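Local coordinates for protein branched-chain-amino-acid aminotransferase (Deinococcus radiodurans, PDB 3UZO) that probably catalyses the reversible, pyridoxal-phosphate-dependent transfer of the amino group between leucine, isoleucine or valine and 2-oxoglutarate in branched-chain amino-acid biosynthesis, at residues P111-S114 and D115-I119; Y33-T36 and D37-L41. One frame throughout, in Å; residues are numbered along the deposited sequence.

Contact 1 (P111-S114 and D115-I119); sequences PELS and DEQFI
L113 and Q117 touch where the chain turns into helix 115-128: one methyl of the leucine, CD2, lies 3.6 Å from OE1 of Q117, and the two side chains cross at a slant. Coming in from P111 the chain is extended, and it stays so as far as S114, the N-cap residue. There chi1 of 69° sets OG between the serine's own N and carbonyl carbon, where it faces the N-H of Q117. In that place OG accepts from the backbone N of Q117 at 3.2 Å, nearly straight at the hydrogen (169°), the classic N-cap bond to one of the N-H groups of the first turn. The same OG also packs against CB of E116 at 3.3 Å, while the acid's chain bends away from the cap. The carbonyl of S114 starts the regular i to i+4 ladder, its O taking the N-H of F118 at 2.9 Å. A water bridges the loop and the helix: it accepts from S114 N (3.2 Å) and donates to Q117 OE1 (2.7 Å). Q117 gets there with CG anti to its backbone N (chi1 -179°) and an extended chain, which carries the amide back along the incoming loop. Its other end, NE2, is bound to Y40 OH and to the backbone O of D50, so both ends of the amide are engaged and its rotation is probably fixed. D115 leads away from the loop, and its OD2 forms a salt bridge with R102 of helix 94-107. L113 and F118 are buried, both touching M101 of that helix and F165 of strand 162-172, while W49 of strand 48-55 packs on L113 and Q117.

Contact 2 (Y33-T36 and D37-L41); sequences YIRT and DLRYL
R39 folds back on the residues just before it and brings its NH2 to the backbone O of T36, at the turn that leads into strand 39-45 of the antiparallel sheet in this class-IV aminotransferase fold. The carbonyl oxygen lies at the edge of the guanidinium, near its plane. At 2.3 Å from NH2 to O the modelled bond is very short, so its geometry is doubtful, though the pairing of donor and acceptor makes sense. The reach depends on a coiled chain: chi1 of 53° sets CG between the arginine's own N and carbonyl carbon, and further bends at chi2 and chi3 curl the guanidinium back toward T36. Y33 approaches the same group, its side chain running at about a right angle to that of R39 and its ring plane 45° from the guanidinium; OH is 3.7 Å from NH1. Both also bind E64 of the second subunit, whose OE2 forms a salt bridge with R39 NH1 and a hydrogen bond with Y33 OH. N58 OD1 is a further partner of that hydroxyl. R35 also stands close, its NE 4.2 Å from R39 NH2; this like-charge approach is probably eased by the carboxylates of E56, which pairs with R35, and E64. Further out, D37 turns away from the bend and is held by H131, while the backbone of R39 pairs with T55 of strand 48-55. T36 is buried, and its hydroxyl is bound to the backbone O of C169 as well as to a water. That water donates to T36 OG1 at 2.6 Å and to L38 O at 2.8 Å, and its oxygen sits 3.7 Å above one face of the R39 guanidinium, displaced toward the rim.

Both contacts are short-range turns that open a regular element, yet they are secured differently. Contact 1 begins a helix, with a serine cap and backbone bonding beside a buried leucine and phenylalanine; contact 2 begins a strand, and its chemistry centres on an arginine, its water-bridged turn and a carboxylate from the second subunit. Each mixes buried and exposed residues, T36 and R39 being the buried pair in contact 2. No other chain of the assembly touches contact 1, whereas contact 2 sits at the dimer interface. Both pack on strands 162-172 and 48-55, and contact 2 also packs on helix 115-128, which contact 1 begins. Their centres are 19 Å apart, yet Q117 NE2 and Y40 OH meet in a probable hydrogen bond of 2.9 Å.

Contact 1 (P111-S114 and D115-I119)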
ATOM      1  N   PRO A 111     -12.195  -4.643  10.400  1.00 15.69           N
ATOM      2  CA  PRO A 111     -13.277  -4.344  11.347  1.00 17.46           C
ATOM      3  C   PRO A 111     -13.282  -2.876  11.764  1.00 18.78           C
ATOM      4  O   PRO A 111     -12.229  -2.284  12.001  1.00 19.51           O
ATOM      5  CB  PRO A 111     -12.990  -5.291  12.511  1.00 24.03           C
ATOM      6  CG  PRO A 111     -11.491  -5.453  12.459  1.00 23.38           C
ATOM      7  CD  PRO A 111     -11.241  -5.605  10.976  1.00 21.36           C
ATOM      8  N   GLU A 112     -14.475  -2.295  11.846  1.00 15.07           N
ATOM      9  CA  GLU A 112     -14.624  -0.890  12.208  1.00 16.53           C
ATOM     10  C   GLU A 112     -14.585  -0.612  13.708  1.00 15.77           C
ATOM     11  O   GLU A 112     -14.913  -1.477  14.528  1.00 14.70           O
ATOM     12  CB  GLU A 112     -15.941  -0.357  11.645  1.00 20.81           C
ATOM     13  CG  GLU A 112     -16.072  -0.484  10.139  1.00 24.44           C
ATOM     14  CD  GLU A 112     -17.519  -0.429   9.682  1.00 28.12           C
ATOM     15  OE1 GLU A 112     -18.199   0.582   9.953  1.00 30.32           O
ATOM     16  OE2 GLU A 112     -17.978  -1.405   9.057  1.00 31.37           O
ATOM     17  N   LEU A 113     -14.187   0.609  14.055  1.00 14.16           N
ATOM     18  CA  LEU A 113     -14.138   1.044  15.447  1.00 12.94           C
ATOM     19  C   LEU A 113     -15.142   2.176  15.644  1.00 12.15           C
ATOM     20  O   LEU A 113     -15.181   3.126  14.864  1.00 10.92           O
ATOM     21  CB  LEU A 113     -12.740   1.533  15.803  1.00 20.07           C
ATOM     22  CG  LEU A 113     -11.708   0.424  15.978  1.00 22.15           C
ATOM     23  CD1 LEU A 113     -10.342   1.017  15.833  1.00 25.45           C
ATOM     24  CD2 LEU A 113     -11.874  -0.253  17.335  1.00 21.98           C
ATOM     25  N   SER A 114     -15.962   2.064  16.681  1.00 14.74           N
ATOM     26  CA  SER A 114     -16.970   3.075  16.969  1.00 14.09           C
ATOM     27  C   SER A 114     -16.304   4.346  17.487  1.00 13.73           C
ATOM     28  O   SER A 114     -15.155   4.312  17.925  1.00 14.31           O
ATOM     29  CB  SER A 114     -17.937   2.555  18.036  1.00 10.69           C
ATOM     30  OG  SER A 114     -17.290   2.453  19.296  1.00  8.52           O
ATOM     31  N   ASP A 115     -17.024   5.464  17.425  1.00  8.06           N
ATOM     32  CA  ASP A 115     -16.509   6.742  17.932  1.00 11.39           C
ATOM     33  C   ASP A 115     -16.184   6.532  19.409  1.00  9.93           C
ATOM     34  O   ASP A 115     -15.193   7.041  19.940  1.00  9.63           O
ATOM     35  CB  ASP A 115     -17.579   7.834  17.839  1.00 13.51           C
ATOM     36  CG  ASP A 115     -17.842   8.288  16.422  1.00 16.48           C
ATOM     37  OD1 ASP A 115     -18.584   9.283  16.261  1.00 15.80           O
ATOM     38  OD2 ASP A 115     -17.317   7.665  15.474  1.00 15.61           O
ATOM     39  N   GLU A 116     -17.065   5.785  20.063  1.00  9.74           N
ATOM     40  CA  GLU A 116     -16.955   5.461  21.476  1.00 12.61           C
ATOM     41  C   GLU A 116     -15.576   4.937  21.857  1.00 10.97           C
ATOM     42  O   GLU A 116     -14.896   5.492  22.720  1.00 12.15           O
ATOM     43  CB  GLU A 116     -18.009   4.403  21.823  1.00 33.87           C
ATOM     44  CG  GLU A 116     -17.853   3.767  23.190  1.00 39.60           C
ATOM     45  CD  GLU A 116     -18.498   4.577  24.286  1.00 43.59           C
ATOM     46  OE1 GLU A 116     -18.099   5.747  24.480  1.00 46.73           O
ATOM     47  OE2 GLU A 116     -19.409   4.038  24.951  1.00 45.54           O
ATOM     48  N   GLN A 117     -15.167   3.851  21.217  1.00 13.47           N
ATOM     49  CA  GLN A 117     -13.879   3.256  21.528  1.00 13.64           C
ATOM     50  C   GLN A 117     -12.714   4.063  20.966  1.00 12.93           C
ATOM     51  O   GLN A 117     -11.644   4.124  21.577  1.00 13.58           O
ATOM     52  CB  GLN A 117     -13.827   1.818  21.008  1.00  8.54           C
ATOM     53  CG  GLN A 117     -12.508   1.086  21.315  1.00 10.89           C
ATOM     54  CD  GLN A 117     -12.618  -0.424  21.132  1.00 15.15           C
ATOM     55  OE1 GLN A 117     -13.524  -0.915  20.455  1.00 14.90           O
ATOM     56  NE2 GLN A 117     -11.685  -1.168  21.728  1.00 15.21           N
ATOM     57  N   PHE A 118     -12.923   4.690  19.814  1.00  9.81           N
ATOM     58  CA  PHE A 118     -11.865   5.473  19.186  1.00 10.26           C
ATOM     59  C   PHE A 118     -11.515   6.684  20.030  1.00  8.69           C
ATOM     60  O   PHE A 118     -10.343   6.919  20.374  1.00  8.53           O
ATOM     61  CB  PHE A 118     -12.301   5.921  17.782  1.00 13.75           C
ATOM     62  CG  PHE A 118     -11.239   6.673  17.013  1.00 12.09           C
ATOM     63  CD1 PHE A 118     -10.470   6.028  16.045  1.00 13.67           C
ATOM     64  CD2 PHE A 118     -11.021   8.030  17.241  1.00 14.34           C
ATOM     65  CE1 PHE A 118      -9.499   6.729  15.310  1.00 11.95           C
ATOM     66  CE2 PHE A 118     -10.050   8.740  16.510  1.00 11.40           C
ATOM     67  CZ  PHE A 118      -9.290   8.084  15.543  1.00 10.75           C
ATOM     68  N   ILE A 119     -12.536   7.461  20.363  1.00  5.96           N
ATOM     69  CA  ILE A 119     -12.337   8.665  21.150  1.00  6.42           C
ATOM     70  C   ILE A 119     -11.875   8.312  22.559  1.00  8.29           C
ATOM     71  O   ILE A 119     -11.022   8.994  23.131  1.00  6.85           O
ATOM     72  CB  ILE A 119     -13.627   9.503  21.212  1.00 12.72           C
ATOM     73  CG1 ILE A 119     -14.080   9.867  19.792  1.00 15.79           C
ATOM     74  CG2 ILE A 119     -13.391  10.766  22.023  1.00 14.90           C
ATOM     75  CD1 ILE A 119     -15.337  10.733  19.734  1.00 20.29           C
TER
HETATM   76  O   HOH W   1     -15.441  -0.349  18.672  1.00 18.62           O

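Contact 2 (Y33-T36 and D37-L41)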
ATOM      1  N   TYR A  33       9.570  10.967  15.921  1.00 12.59           N
ATOM      2  CA  TYR A  33       9.192  10.073  17.001  1.00 12.23           C
ATOM      3  C   TYR A  33       9.969  10.268  18.289  1.00 12.77           C
ATOM      4  O   TYR A  33      11.201  10.367  18.301  1.00  7.37           O
ATOM      5  CB  TYR A  33       9.317   8.608  16.567  1.00 12.67           C
ATOM      6  CG  TYR A  33       8.812   7.628  17.619  1.00 11.19           C
ATOM      7  CD1 TYR A  33       9.673   7.099  18.584  1.00 11.18           C
ATOM      8  CD2 TYR A  33       7.464   7.251  17.659  1.00 12.37           C
ATOM      9  CE1 TYR A  33       9.207   6.215  19.566  1.00 11.53           C
ATOM     10  CE2 TYR A  33       6.984   6.372  18.641  1.00 10.84           C
ATOM     11  CZ  TYR A  33       7.864   5.856  19.587  1.00 11.15           C
ATOM     12  OH  TYR A  33       7.412   4.973  20.545  1.00  9.23           O
ATOM     13  N   ILE A  34       9.214  10.325  19.374  1.00 11.60           N
ATOM     14  CA  ILE A  34       9.753  10.444  20.716  1.00 12.70           C
ATOM     15  C   ILE A  34       8.895   9.445  21.474  1.00 12.40           C
ATOM     16  O   ILE A  34       7.663   9.449  21.336  1.00  9.99           O
ATOM     17  CB  ILE A  34       9.542  11.853  21.304  1.00 12.93           C
ATOM     18  CG1 ILE A  34      10.430  12.857  20.564  1.00 17.17           C
ATOM     19  CG2 ILE A  34       9.862  11.847  22.789  1.00 16.47           C
ATOM     20  CD1 ILE A  34      10.246  14.290  21.008  1.00 17.32           C
ATOM     21  N   ARG A  35       9.527   8.577  22.253  1.00 11.17           N
ATOM     22  CA  ARG A  35       8.762   7.585  22.984  1.00 11.51           C
ATOM     23  C   ARG A  35       8.076   8.169  24.202  1.00 11.69           C
ATOM     24  O   ARG A  35       8.730   8.698  25.110  1.00 10.51           O
ATOM     25  CB  ARG A  35       9.655   6.417  23.403  1.00 16.99           C
ATOM     26  CG  ARG A  35       8.887   5.299  24.096  1.00 19.21           C
ATOM     27  CD  ARG A  35       9.759   4.086  24.342  1.00 24.19           C
ATOM     28  NE  ARG A  35       9.026   3.025  25.028  1.00 26.68           N
ATOM     29  CZ  ARG A  35       9.477   1.783  25.177  1.00 30.55           C
ATOM     30  NH1 ARG A  35      10.666   1.444  24.685  1.00 32.12           N
ATOM     31  NH2 ARG A  35       8.740   0.876  25.810  1.00 30.27           N
ATOM     32  N   THR A  36       6.749   8.099  24.219  1.00  8.82           N
ATOM     33  CA  THR A  36       6.022   8.599  25.376  1.00  9.69           C
ATOM     34  C   THR A  36       5.795   7.395  26.290  1.00  9.21           C
ATOM     35  O   THR A  36       6.126   6.264  25.926  1.00  9.50           O
ATOM     36  CB  THR A  36       4.694   9.279  24.978  1.00 13.82           C
ATOM     37  OG1 THR A  36       3.963   8.422  24.100  1.00 10.27           O
ATOM     38  CG2 THR A  36       4.976  10.617  24.269  1.00 11.49           C
ATOM     39  N   ASP A  37       5.235   7.620  27.470  1.00 10.94           N
ATOM     40  CA  ASP A  37       5.070   6.534  28.436  1.00 11.64           C
ATOM     41  C   ASP A  37       4.121   5.376  28.125  1.00 10.59           C
ATOM     42  O   ASP A  37       4.518   4.208  28.170  1.00  9.20           O
ATOM     43  CB  ASP A  37       4.708   7.122  29.808  1.00 13.83           C
ATOM     44  CG  ASP A  37       5.785   8.062  30.346  1.00 19.26           C
ATOM     45  OD1 ASP A  37       6.927   8.018  29.837  1.00 20.47           O
ATOM     46  OD2 ASP A  37       5.496   8.837  31.285  1.00 19.02           O
ATOM     47  N   LEU A  38       2.873   5.687  27.804  1.00 10.43           N
ATOM     48  CA  LEU A  38       1.895   4.640  27.567  1.00  9.25           C
ATOM     49  C   LEU A  38       1.072   4.789  26.289  1.00 10.01           C
ATOM     50  O   LEU A  38       0.721   5.905  25.887  1.00  6.36           O
ATOM     51  CB  LEU A  38       0.946   4.584  28.760  1.00  9.59           C
ATOM     52  CG  LEU A  38       1.586   4.237  30.105  1.00 10.24           C
ATOM     53  CD1 LEU A  38       0.654   4.653  31.251  1.00 12.77           C
ATOM     54  CD2 LEU A  38       1.888   2.752  30.146  1.00 12.36           C
ATOM     55  N   ARG A  39       0.775   3.657  25.662  1.00  6.53           N
ATOM     56  CA  ARG A  39      -0.056   3.650  24.459  1.00  9.56           C
ATOM     57  C   ARG A  39      -1.209   2.663  24.630  1.00 11.48           C
ATOM     58  O   ARG A  39      -1.133   1.723  25.442  1.00 10.67           O
ATOM     59  CB  ARG A  39       0.772   3.300  23.215  1.00 12.42           C
ATOM     60  CG  ARG A  39       1.594   2.026  23.306  1.00 15.38           C
ATOM     61  CD  ARG A  39       3.061   2.328  23.044  1.00 18.72           C
ATOM     62  NE  ARG A  39       3.693   2.872  24.229  1.00 22.15           N
ATOM     63  CZ  ARG A  39       4.509   3.918  24.261  1.00 20.41           C
ATOM     64  NH1 ARG A  39       4.830   4.591  23.158  1.00 14.50           N
ATOM     65  NH2 ARG A  39       5.007   4.289  25.427  1.00 20.36           N
ATOM     66  N   TYR A  40      -2.274   2.890  23.863  1.00 11.73           N
ATOM     67  CA  TYR A  40      -3.472   2.065  23.893  1.00 11.90           C
ATOM     68  C   TYR A  40      -3.354   0.919  22.884  1.00 13.15           C
ATOM     69  O   TYR A  40      -2.856   1.100  21.769  1.00 11.02           O
ATOM     70  CB  TYR A  40      -4.688   2.945  23.574  1.00 13.46           C
ATOM     71  CG  TYR A  40      -6.025   2.233  23.529  1.00 14.44           C
ATOM     72  CD1 TYR A  40      -6.937   2.348  24.580  1.00 16.19           C
ATOM     73  CD2 TYR A  40      -6.397   1.482  22.415  1.00 15.66           C
ATOM     74  CE1 TYR A  40      -8.194   1.733  24.519  1.00 17.46           C
ATOM     75  CE2 TYR A  40      -7.649   0.861  22.343  1.00 17.41           C
ATOM     76  CZ  TYR A  40      -8.540   0.994  23.397  1.00 18.19           C
ATOM     77  OH  TYR A  40      -9.772   0.390  23.318  1.00 22.15           O
ATOM     78  N   LEU A  41      -3.811  -0.262  23.286  1.00 14.47           N
ATOM     79  CA  LEU A  41      -3.758  -1.433  22.421  1.00 16.34           C
ATOM     80  C   LEU A  41      -5.020  -2.267  22.593  1.00 16.81           C
ATOM     81  O   LEU A  41      -5.415  -2.580  23.720  1.00 16.22           O
ATOM     82  CB  LEU A  41      -2.533  -2.286  22.764  1.00 28.30           C
ATOM     83  CG  LEU A  41      -2.311  -3.566  21.947  1.00 30.52           C
ATOM     84  CD1 LEU A  41      -2.016  -3.207  20.506  1.00 31.65           C
ATOM     85  CD2 LEU A  41      -1.147  -4.358  22.536  1.00 33.16           C
TER
HETATM   86  O   HOH W   2       1.914   6.888  23.517  1.00 20.39           O